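Local coordinates for protein CT_858 (Chlamydia trachomatis, PDB 3DPM) that probably cleaves proteins as a serine-type endopeptidase of the S41 peptidase family, and is captured here with a lactacystin-derived inhibitor covalently attached, at residues L296-Y301 / T339-G344; E463-C468 / T487-A492. One frame throughout, in Å; residues are numbered along the deposited sequence.

Contact 1 and contact 2 join loops at the ends of four adjacent parallel strands, 290-297, 333-337, 457-461 and 482-486, of the ClpP/crotonase-like peptidase domain. Their centres lie 11 Å apart, and loops 339-344 and 463-468 meet directly: Phe-466 N probably donates to Asn-341 O at 3.1 Å, and Asn-341 N to Asp-465 OD1 at 3.3 Å. Both contacts end at the bound lactacystin group. Contact 2 supplies Ser-467, whose OG is bonded to ligand C18 at 1.4 Å, together with the N-H of Cys-468; contact 1 supplies the N-H of Gly-344. These two amides approach the same ligand oxygen, O19, from different loops.

Contact 1: L296-Y301 / T339-G344; sequences LRIPTY and TNNPGG. With LAS (N-acetyl-S-({(2R,3S,4R)-3-hydroxy-2-[(1S)-1-hydroxy-2-methylpropyl]-4-methyl-5-oxopyrrolidin-2-yl}carbonyl)cysteine), chain C.
Asn-341 and Tyr-301 meet in the buried part of this contact, their side chains crossing at about a right angle. The ring and amide planes are 22° apart, and ND2 of Asn-341 approaches CE1 of Tyr-301 obliquely to 3.2 Å. With CG anti to the backbone N (chi1 -175°), the amide sends ND2 across to Ile-298 O, 3.1 Å away and met from above the carbonyl plane. OD1 turns back to its own loop, accepting from Gly-343 N at 2.7 Å in the carbonyl plane and closing an Asx turn. Asparagine suits the place because a short side chain with one donor and one acceptor can be fixed in rotation by both.

Nearby, Tyr-301 N donates to Gly-343 O at 3.1 Å, and Tyr-301 forms a single beta bridge with Gly-344. The ring presents its edge to Gly-343 CA; the side chain also packs on helix 346-354 (Leu-349, Leu-352) and helix 468-478 (Phe-472), and its OH bonds Gln-338. At the strand end, the extended chain of Arg-297 brings NH1 and NH2 end-on to Thr-339 O, 3.0 Å and 2.9 Å away, with that oxygen in the guanidinium plane. A salt bridge to Asp-337 and a bond from NE to Ser-257 O would largely offset the cost of burying the charge.

The partly exposed side is looser: Pro-342 CG merely touches Thr-300 OG1 at 3.7 Å, a hydroxyl that bonds Ser-302.

At the backbone angles of Gly-343 and Gly-344 a CB would jam against the preceding carbonyl O. Asn-341 OD1 and Tyr-301 N fix this glycine turn, while Arg-297 fixes the loop's start. Gly-344 N-H faces ligand O19, at a modelled distance too short to trust, consistent with an oxyanion-hole donor.

Contact 2: E463-C468 / T487-A492; sequences EQDFSC and TRTAGA. With LAS (N-acetyl-S-({(2R,3S,4R)-3-hydroxy-2-[(1S)-1-hydroxy-2-methylpropyl]-4-methyl-5-oxopyrrolidin-2-yl}carbonyl)cysteine), chain C.
Backbone bonds tie Asp-465 to Ala-490 and Ser-467 to Ala-492. Ala-490 N donates to Asp-465 O at 3.2 Å. Ser-467 N reaches Ala-492 O at 3.1 Å, but with an N-H...O angle of 122° that bond is weak. A CA-H...O contact between Glu-463 CA and Arg-488 O, 3.2 Å apart, joins the loops at their other end.

Apolar packing centres on Phe-466. Its CD2 lies 3.3 Å from Ala-490 CB, which comes in obliquely, whereas Ala-492 CB sits at the ring edge. Small alanines suit these two places, since their methyls point at the neighbouring loop and let the backbones come close. Phe-72 adds an edge-to-face ring partner. Thr-489 lays CG2 3.9 Å from Asp-465 CB, the two side chains crossing at about a right angle; with OG1 between the backbone N and the carbonyl carbon (chi1 59°), CG2 is left facing Asp-465 and the hydroxyl meets Asp-470 and Val-530 N.

Among the polar groups, Glu-463 and Thr-487 run side by side and point the same way, with Glu-463 OE2 3.5 Å from Thr-487 OG1; OE1 of Glu-463 is bonded to Ser-144 of helix 140-150. Asp-465 OD2 accepts from Asn-462 N just upstream in the same loop, leaving OD1 for loop 339-344.

The acylated Ser-467 has a positive phi (44°), unusual for a residue with a side chain, and occupies the N-cap position of helix 468-478. Directly after it, Cys-468 N points almost straight at ligand O19, a weak bond at 3.4 Å.

A serine in a tight turn at a helix N-terminus, acylated and followed by an amide facing the acyl oxygen, is characteristic of the nucleophile and oxyanion-hole region of a serine peptidase, here in an S41-type fold.

Contact 1: L296-Y301 / T339-G344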
loop_
_atom_site.group_PDB
_atom_site.type_symbol
_atom_site.label_atom_id
_atom_site.label_comp_id
_atom_site.label_asym_id
_atom_site.label_seq_id
_atom_site.Cartn_x
_atom_site.Cartn_y
_atom_site.Cartn_z
ATOM N N LEU A 296 3.852 27.476 23.453
ATOM C CA LEU A 296 3.284 26.261 22.914
ATOM C C LEU A 296 4.250 25.604 21.944
ATOM O O LEU A 296 4.904 26.275 21.148
ATOM C CB LEU A 296 1.963 26.627 22.227
ATOM C CG LEU A 296 1.150 25.650 21.383
ATOM C CD1 LEU A 296 1.822 25.472 20.029
ATOM C CD2 LEU A 296 0.993 24.331 22.130
ATOM N N ARG A 297 4.365 24.289 22.022
ATOM C CA ARG A 297 5.244 23.600 21.100
ATOM C C ARG A 297 4.456 22.696 20.167
ATOM O O ARG A 297 3.684 21.856 20.620
ATOM C CB ARG A 297 6.301 22.760 21.833
ATOM C CG ARG A 297 7.214 22.032 20.842
ATOM C CD ARG A 297 8.379 21.284 21.473
ATOM N NE ARG A 297 8.988 20.385 20.493
ATOM C CZ ARG A 297 9.592 20.782 19.374
ATOM N NH1 ARG A 297 9.692 22.072 19.081
ATOM N NH2 ARG A 297 10.060 19.883 18.520
ATOM N N ILE A 298 4.639 22.898 18.863
ATOM C CA ILE A 298 3.999 22.067 17.842
ATOM C C ILE A 298 5.146 21.137 17.452
ATOM O O ILE A 298 6.019 21.518 16.680
ATOM C CB ILE A 298 3.576 22.886 16.586
ATOM C CG1 ILE A 298 2.614 24.015 16.970
ATOM C CG2 ILE A 298 2.900 21.970 15.572
ATOM C CD1 ILE A 298 1.245 23.553 17.383
ATOM N N PRO A 299 5.157 19.908 17.984
ATOM C CA PRO A 299 6.205 18.920 17.710
ATOM C C PRO A 299 6.178 18.245 16.339
ATOM O O PRO A 299 7.227 18.025 15.714
ATOM C CB PRO A 299 6.021 17.920 18.841
ATOM C CG PRO A 299 4.523 17.881 18.973
ATOM C CD PRO A 299 4.107 19.344 18.855
ATOM N N THR A 300 4.982 17.922 15.870
ATOM C CA THR A 300 4.843 17.263 14.591
ATOM C C THR A 300 3.461 17.514 14.035
ATOM O O THR A 300 2.585 17.999 14.742
ATOM C CB THR A 300 5.019 15.756 14.746
ATOM O OG1 THR A 300 4.877 15.125 13.473
ATOM C CG2 THR A 300 3.956 15.196 15.682
ATOM N N TYR A 301 3.266 17.178 12.765
ATOM C CA TYR A 301 1.971 17.345 12.138
ATOM C C TYR A 301 1.320 16.014 11.838
ATOM O O TYR A 301 0.251 15.964 11.236
ATOM C CB TYR A 301 2.079 18.195 10.876
ATOM C CG TYR A 301 2.323 19.629 11.230
ATOM C CD1 TYR A 301 3.604 20.186 11.141
ATOM C CD2 TYR A 301 1.301 20.401 11.775
ATOM C CE1 TYR A 301 3.854 21.470 11.599
ATOM C CE2 TYR A 301 1.541 21.682 12.237
ATOM C CZ TYR A 301 2.815 22.210 12.151
ATOM O OH TYR A 301 3.055 23.468 12.645
ATOM N N THR A 339 10.374 24.300 16.129
ATOM C CA THR A 339 11.650 23.773 15.635
ATOM C C THR A 339 11.689 22.243 15.669
ATOM O O THR A 339 10.908 21.612 16.383
ATOM C CB THR A 339 12.809 24.278 16.488
ATOM O OG1 THR A 339 12.566 23.926 17.856
ATOM C CG2 THR A 339 12.957 25.794 16.356
ATOM N N ASN A 340 12.601 21.647 14.905
ATOM C CA ASN A 340 12.730 20.187 14.877
ATOM C C ASN A 340 11.397 19.481 14.686
ATOM O O ASN A 340 11.041 18.601 15.474
ATOM C CB ASN A 340 13.369 19.693 16.177
ATOM C CG ASN A 340 14.806 20.133 16.310
ATOM O OD1 ASN A 340 15.248 21.039 15.607
ATOM N ND2 ASN A 340 15.543 19.505 17.222
ATOM N N ASN A 341 10.676 19.870 13.634
ATOM C CA ASN A 341 9.367 19.309 13.305
ATOM C C ASN A 341 9.480 18.639 11.936
ATOM O O ASN A 341 9.883 19.265 10.971
ATOM C CB ASN A 341 8.324 20.434 13.253
ATOM C CG ASN A 341 6.923 19.920 13.028
ATOM O OD1 ASN A 341 6.710 19.027 12.205
ATOM N ND2 ASN A 341 5.950 20.489 13.753
ATOM N N PRO A 342 9.110 17.354 11.837
ATOM C CA PRO A 342 9.201 16.639 10.554
ATOM C C PRO A 342 8.057 16.864 9.559
ATOM O O PRO A 342 8.096 16.345 8.443
ATOM C CB PRO A 342 9.302 15.177 10.991
ATOM C CG PRO A 342 8.379 15.142 12.192
ATOM C CD PRO A 342 8.759 16.435 12.937
ATOM N N GLY A 343 7.052 17.642 9.947
ATOM C CA GLY A 343 5.921 17.867 9.062
ATOM C C GLY A 343 4.901 16.753 9.280
ATOM O O GLY A 343 4.911 16.118 10.333
ATOM N N GLY A 344 4.023 16.517 8.306
ATOM C CA GLY A 344 3.022 15.465 8.427
ATOM C C GLY A 344 1.721 15.744 7.681
ATOM O O GLY A 344 1.737 16.153 6.529
HETATM C C18 LAS C . 5.028 16.701 4.865
HETATM O O19 LAS C . 4.674 16.661 6.057
HETATM C C9 LAS C . 4.490 15.646 3.895
HETATM C C10 LAS C . 3.924 16.308 2.625
HETATM C C11 LAS C . 2.665 17.168 2.722
HETATM C C16 LAS C . 2.310 17.489 4.170
HETATM C C12 LAS C . 2.970 18.452 1.949
HETATM O O17 LAS C . 3.607 15.253 1.722
HETATM N N8 LAS C . 3.573 14.701 4.616
HETATM C C6 LAS C . 3.946 13.459 4.280
HETATM O O7 LAS C . 3.370 12.435 4.634
HETATM C C5 LAS C . 5.133 13.455 3.303
HETATM C C20 LAS C . 6.110 12.341 3.697
HETATM C C3 LAS C . 5.755 14.826 3.568
HETATM O O2 LAS C . 6.503 14.660 4.779
#

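Contact 2: E463-C468 / T487-A492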
loop_
_atom_site.group_PDB
_atom_site.type_symbol
_atom_site.label_atom_id
_atom_site.label_comp_id
_atom_site.label_asym_id
_atom_site.label_seq_id
_atom_site.Cartn_x
_atom_site.Cartn_y
_atom_site.Cartn_z
ATOM N N GLU A 463 16.453 24.976 10.773
ATOM C CA GLU A 463 16.756 24.134 9.614
ATOM C C GLU A 463 16.291 22.681 9.687
ATOM O O GLU A 463 16.568 21.905 8.782
ATOM C CB GLU A 463 18.255 24.164 9.307
ATOM C CG GLU A 463 19.089 23.207 10.134
ATOM C CD GLU A 463 19.197 23.620 11.592
ATOM O OE1 GLU A 463 19.838 22.871 12.368
ATOM O OE2 GLU A 463 18.650 24.688 11.966
ATOM N N GLN A 464 15.602 22.300 10.757
ATOM C CA GLN A 464 15.099 20.933 10.851
ATOM C C GLN A 464 13.575 20.930 10.914
ATOM O O GLN A 464 12.966 20.191 11.678
ATOM C CB GLN A 464 15.705 20.186 12.049
ATOM C CG GLN A 464 17.216 19.986 11.931
ATOM C CD GLN A 464 17.765 18.941 12.904
ATOM O OE1 GLN A 464 17.486 18.992 14.100
ATOM N NE2 GLN A 464 18.554 17.999 12.391
ATOM N N ASP A 465 12.986 21.795 10.092
ATOM C CA ASP A 465 11.535 21.927 9.922
ATOM C C ASP A 465 11.301 21.577 8.459
ATOM O O ASP A 465 11.801 22.267 7.568
ATOM C CB ASP A 465 11.079 23.363 10.161
ATOM C CG ASP A 465 10.995 23.721 11.630
ATOM O OD1 ASP A 465 10.499 22.889 12.422
ATOM O OD2 ASP A 465 11.402 24.846 11.995
ATOM N N PHE A 466 10.551 20.515 8.213
ATOM C CA PHE A 466 10.337 20.120 6.844
ATOM C C PHE A 466 8.907 20.060 6.442
ATOM O O PHE A 466 8.000 20.113 7.280
ATOM C CB PHE A 466 10.924 18.754 6.518
ATOM C CG PHE A 466 12.278 18.527 7.087
ATOM C CD1 PHE A 466 12.427 18.240 8.439
ATOM C CD2 PHE A 466 13.416 18.567 6.277
ATOM C CE1 PHE A 466 13.691 17.987 8.986
ATOM C CE2 PHE A 466 14.688 18.315 6.812
ATOM C CZ PHE A 466 14.825 18.021 8.173
ATOM N N SER A 467 8.633 19.841 5.037
ATOM C CA SER A 467 7.204 19.600 4.793
ATOM C C SER A 467 6.403 20.616 5.604
ATOM O O SER A 467 6.317 21.736 5.057
ATOM C CB SER A 467 6.757 18.209 5.252
ATOM O OG SER A 467 5.749 17.735 4.340
ATOM N N CYS A 468 5.205 20.047 6.192
ATOM C CA CYS A 468 4.331 21.008 6.826
ATOM C C CYS A 468 4.924 22.034 7.785
ATOM O O CYS A 468 4.266 23.022 8.125
ATOM C CB CYS A 468 3.232 20.236 7.536
ATOM S SG CYS A 468 2.149 19.363 6.385
ATOM N N THR A 487 16.059 30.334 12.364
ATOM C CA THR A 487 16.858 30.145 11.155
ATOM C C THR A 487 16.079 29.431 10.048
ATOM O O THR A 487 15.238 28.572 10.308
ATOM C CB THR A 487 18.159 29.345 11.442
ATOM O OG1 THR A 487 17.835 28.094 12.053
ATOM C CG2 THR A 487 19.079 30.127 12.363
ATOM N N ARG A 488 16.386 29.811 8.814
ATOM C CA ARG A 488 15.782 29.274 7.602
ATOM C C ARG A 488 15.406 27.787 7.695
ATOM O O ARG A 488 16.192 26.961 8.165
ATOM C CB ARG A 488 16.758 29.512 6.439
ATOM C CG ARG A 488 16.285 29.068 5.060
ATOM C CD ARG A 488 17.409 29.243 4.036
ATOM N NE ARG A 488 17.833 30.639 3.954
ATOM C CZ ARG A 488 17.158 31.595 3.319
ATOM N NH1 ARG A 488 16.025 31.310 2.694
ATOM N NH2 ARG A 488 17.608 32.846 3.332
ATOM N N THR A 489 14.198 27.453 7.242
ATOM C CA THR A 489 13.727 26.070 7.259
ATOM C C THR A 489 14.367 25.246 6.137
ATOM O O THR A 489 14.918 25.787 5.178
ATOM C CB THR A 489 12.197 26.005 7.122
ATOM O OG1 THR A 489 11.809 26.626 5.894
ATOM C CG2 THR A 489 11.521 26.730 8.286
ATOM N N ALA A 490 14.269 23.930 6.262
ATOM C CA ALA A 490 14.855 22.993 5.309
ATOM C C ALA A 490 14.508 23.171 3.828
ATOM O O ALA A 490 15.372 22.991 2.961
ATOM C CB ALA A 490 14.536 21.574 5.745
ATOM N N GLY A 491 13.259 23.505 3.528
ATOM C CA GLY A 491 12.875 23.688 2.140
ATOM C C GLY A 491 12.450 22.420 1.415
ATOM O O GLY A 491 12.884 22.161 0.287
ATOM N N ALA A 492 11.605 21.624 2.062
ATOM C CA ALA A 492 11.103 20.395 1.460
ATOM C C ALA A 492 9.632 20.663 1.184
ATOM O O ALA A 492 8.774 20.232 1.945
ATOM C CB ALA A 492 11.260 19.245 2.429
HETATM C C18 LAS C . 5.028 16.701 4.865
HETATM O O19 LAS C . 4.674 16.661 6.057
HETATM C C9 LAS C . 4.490 15.646 3.895
HETATM C C10 LAS C . 3.924 16.308 2.625
HETATM C C11 LAS C . 2.665 17.168 2.722
HETATM C C16 LAS C . 2.310 17.489 4.170
HETATM C C12 LAS C . 2.970 18.452 1.949
HETATM O O17 LAS C . 3.607 15.253 1.722
HETATM N N8 LAS C . 3.573 14.701 4.616
HETATM C C6 LAS C . 3.946 13.459 4.280
HETATM O O7 LAS C . 3.370 12.435 4.634
HETATM C C5 LAS C . 5.133 13.455 3.303
HETATM C C20 LAS C . 6.110 12.341 3.697
HETATM C C3 LAS C . 5.755 14.826 3.568
HETATM O O2 LAS C . 6.503 14.660 4.779
#